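Local structure of DNA damage response protein Rtt109, putative (Neosartorya fumigata, 5ZB9) at residues P182-H187 with K230-W235. The protein probably catalyses transfer of an acetyl group from acetyl-CoA to lysine side chains of histones, histone H3 among them. Numbering follows the deposited sequence.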
loop_
_atom_site.group_PDB
_atom_site.type_symbol
_atom_site.label_atom_id
_atom_site.label_comp_id
_atom_site.label_asym_id
_atom_site.label_seq_id
_atom_site.Cartn_x
_atom_site.Cartn_y
_atom_site.Cartn_z
ATOM N N PRO A 182 -8.690 14.740 12.920
ATOM C CA PRO A 182 -7.316 15.169 13.206
ATOM C C PRO A 182 -6.827 14.635 14.542
ATOM O O PRO A 182 -7.631 14.301 15.409
ATOM C CB PRO A 182 -7.418 16.698 13.238
ATOM C CG PRO A 182 -8.616 17.013 12.421
ATOM C CD PRO A 182 -9.582 15.883 12.663
ATOM N N GLU A 183 -5.514 14.549 14.704
ATOM C CA GLU A 183 -4.927 14.113 15.964
ATOM C C GLU A 183 -3.939 15.162 16.475
ATOM O O GLU A 183 -3.498 16.036 15.726
ATOM C CB GLU A 183 -4.247 12.756 15.793
ATOM C CG GLU A 183 -5.168 11.698 15.208
ATOM C CD GLU A 183 -4.503 10.334 15.064
ATOM O OE1 GLU A 183 -3.407 10.263 14.460
ATOM O OE2 GLU A 183 -5.082 9.334 15.555
ATOM N N THR A 184 -3.583 15.059 17.749
ATOM C CA THR A 184 -2.820 16.101 18.416
ATOM C C THR A 184 -1.343 15.774 18.574
ATOM O O THR A 184 -0.507 16.675 18.648
ATOM C CB THR A 184 -3.403 16.383 19.795
ATOM O OG1 THR A 184 -3.793 15.139 20.392
ATOM C CG2 THR A 184 -4.620 17.281 19.670
ATOM N N GLY A 185 -1.015 14.489 18.633
ATOM C CA GLY A 185 0.371 14.091 18.799
ATOM C C GLY A 185 0.543 12.942 19.773
ATOM O O GLY A 185 0.077 13.007 20.914
ATOM N N SER A 186 1.217 11.892 19.308
ATOM C CA SER A 186 1.435 10.676 20.089
ATOM C C SER A 186 2.167 10.973 21.395
ATOM O O SER A 186 1.579 10.891 22.476
ATOM C CB SER A 186 2.216 9.643 19.263
ATOM O OG SER A 186 3.449 10.166 18.794
ATOM N N HIS A 187 3.448 11.323 21.293
ATOM C CA HIS A 187 4.241 11.687 22.464
ATOM C C HIS A 187 4.065 13.168 22.796
ATOM O O HIS A 187 5.027 13.862 23.130
ATOM C CB HIS A 187 5.723 11.357 22.241
ATOM C CG HIS A 187 6.307 11.960 20.999
ATOM N ND1 HIS A 187 6.165 11.383 19.754
ATOM C CD2 HIS A 187 7.046 13.079 20.813
ATOM C CE1 HIS A 187 6.783 12.127 18.853
ATOM N NE2 HIS A 187 7.327 13.162 19.469
ATOM N N LYS A 230 -1.429 24.278 13.392
ATOM C CA LYS A 230 -0.172 23.808 13.979
ATOM C C LYS A 230 -0.359 22.695 15.007
ATOM O O LYS A 230 0.509 21.834 15.145
ATOM C CB LYS A 230 0.584 24.952 14.655
ATOM C CG LYS A 230 1.202 25.969 13.722
ATOM C CD LYS A 230 2.198 26.847 14.479
ATOM C CE LYS A 230 2.126 28.304 14.029
ATOM N NZ LYS A 230 0.908 29.009 14.544
ATOM N N ASP A 231 -1.478 22.726 15.728
ATOM C CA ASP A 231 -1.726 21.786 16.821
ATOM C C ASP A 231 -2.259 20.439 16.349
ATOM O O ASP A 231 -2.208 19.460 17.085
ATOM C CB ASP A 231 -2.703 22.392 17.844
ATOM C CG ASP A 231 -4.086 22.695 17.255
ATOM O OD1 ASP A 231 -4.205 22.897 16.031
ATOM O OD2 ASP A 231 -5.067 22.755 18.031
ATOM N N ARG A 232 -2.781 20.390 15.127
ATOM C CA ARG A 232 -3.312 19.142 14.588
ATOM C C ARG A 232 -2.889 18.893 13.146
ATOM O O ARG A 232 -3.741 18.840 12.257
ATOM C CB ARG A 232 -4.841 19.129 14.667
ATOM C CG ARG A 232 -5.411 18.799 16.035
ATOM C CD ARG A 232 -6.123 20.001 16.611
ATOM N NE ARG A 232 -7.448 19.680 17.134
ATOM C CZ ARG A 232 -8.560 19.690 16.405
ATOM N NH1 ARG A 232 -9.725 19.394 16.968
ATOM N NH2 ARG A 232 -8.507 19.996 15.114
ATOM N N PRO A 233 -1.579 18.726 12.905
ATOM C CA PRO A 233 -1.156 18.458 11.524
ATOM C C PRO A 233 -1.643 17.092 11.052
ATOM O O PRO A 233 -1.792 16.168 11.859
ATOM C CB PRO A 233 0.377 18.512 11.601
ATOM C CG PRO A 233 0.689 18.142 13.026
ATOM C CD PRO A 233 -0.453 18.668 13.858
ATOM N N ARG A 234 -1.920 16.977 9.758
ATOM C CA ARG A 234 -2.364 15.712 9.194
ATOM C C ARG A 234 -1.210 15.025 8.455
ATOM O O ARG A 234 -1.249 13.815 8.225
ATOM C CB ARG A 234 -3.554 15.929 8.260
ATOM C CG ARG A 234 -4.655 16.846 8.808
ATOM C CD ARG A 234 -5.227 16.369 10.145
ATOM N NE ARG A 234 -5.643 14.966 10.144
ATOM C CZ ARG A 234 -6.798 14.532 9.655
ATOM N NH1 ARG A 234 -7.643 15.388 9.113
ATOM N NH2 ARG A 234 -7.108 13.245 9.697
ATOM N N TRP A 235 -0.190 15.803 8.084
ATOM C CA TRP A 235 1.031 15.257 7.487
ATOM C C TRP A 235 2.243 15.540 8.366
ATOM O O TRP A 235 2.479 16.676 8.778
ATOM C CB TRP A 235 1.252 15.823 6.083
ATOM C CG TRP A 235 0.247 15.297 5.110
ATOM C CD1 TRP A 235 -0.991 15.806 4.859
ATOM C CD2 TRP A 235 0.379 14.134 4.284
ATOM N NE1 TRP A 235 -1.638 15.040 3.920
ATOM C CE2 TRP A 235 -0.816 14.010 3.548
ATOM C CE3 TRP A 235 1.394 13.193 4.088
ATOM C CZ2 TRP A 235 -1.025 12.981 2.630
ATOM C CZ3 TRP A 235 1.185 12.167 3.173
ATOM C CH2 TRP A 235 -0.015 12.070 2.459
HETATM O O HOH W 1 -3.961 14.239 12.196
HETATM O O HOH W 2 -0.964 15.174 14.456
#
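P182 packs against two arginine side chains at once, its CB 3.8 Å from R232 CB and, roughly at right angles to that, 3.8 Å from R234 CD. P182 CA lies over one face of the R234 guanidinium, nearer NE than the middle of the group, 3.5 Å from R234 NE. With CG beside the backbone N (chi1 -46°) and two more like turns (chi2 -57°, chi3 -51°), the R234 chain curls so that this face comes up against P182 CA; NH2 is then held by the carbonyl oxygens of A203 and Y180. R232 bends as well, and its NH2 approaches the proline ring obliquely, while T184 CG2 lies alongside R232 CG at 4.0 Å. The hydroxyl of T184 bonds to E197; E183 sets off away from 230-235, and its carboxylate is taken up by T204, S202 and N324. Between the backbones, R232 CA makes a CA-H...O contact of 3.3 Å with E183 O. Two waters complete the junction: one accepts from E183 N and R234 NE and donates to P233 O, the other donates to both E183 O and P233 O. The contact thus joins the loop after helix 162-177 to the one leading into strand 235-236, away from the CoA site. Its chemistry is aliphatic contact with the arginine chains and one guanidinium face, plus water-bridged polar groups, so R234 NH2's bonds, with the water at NE, probably set the guanidinium's orientation against P182.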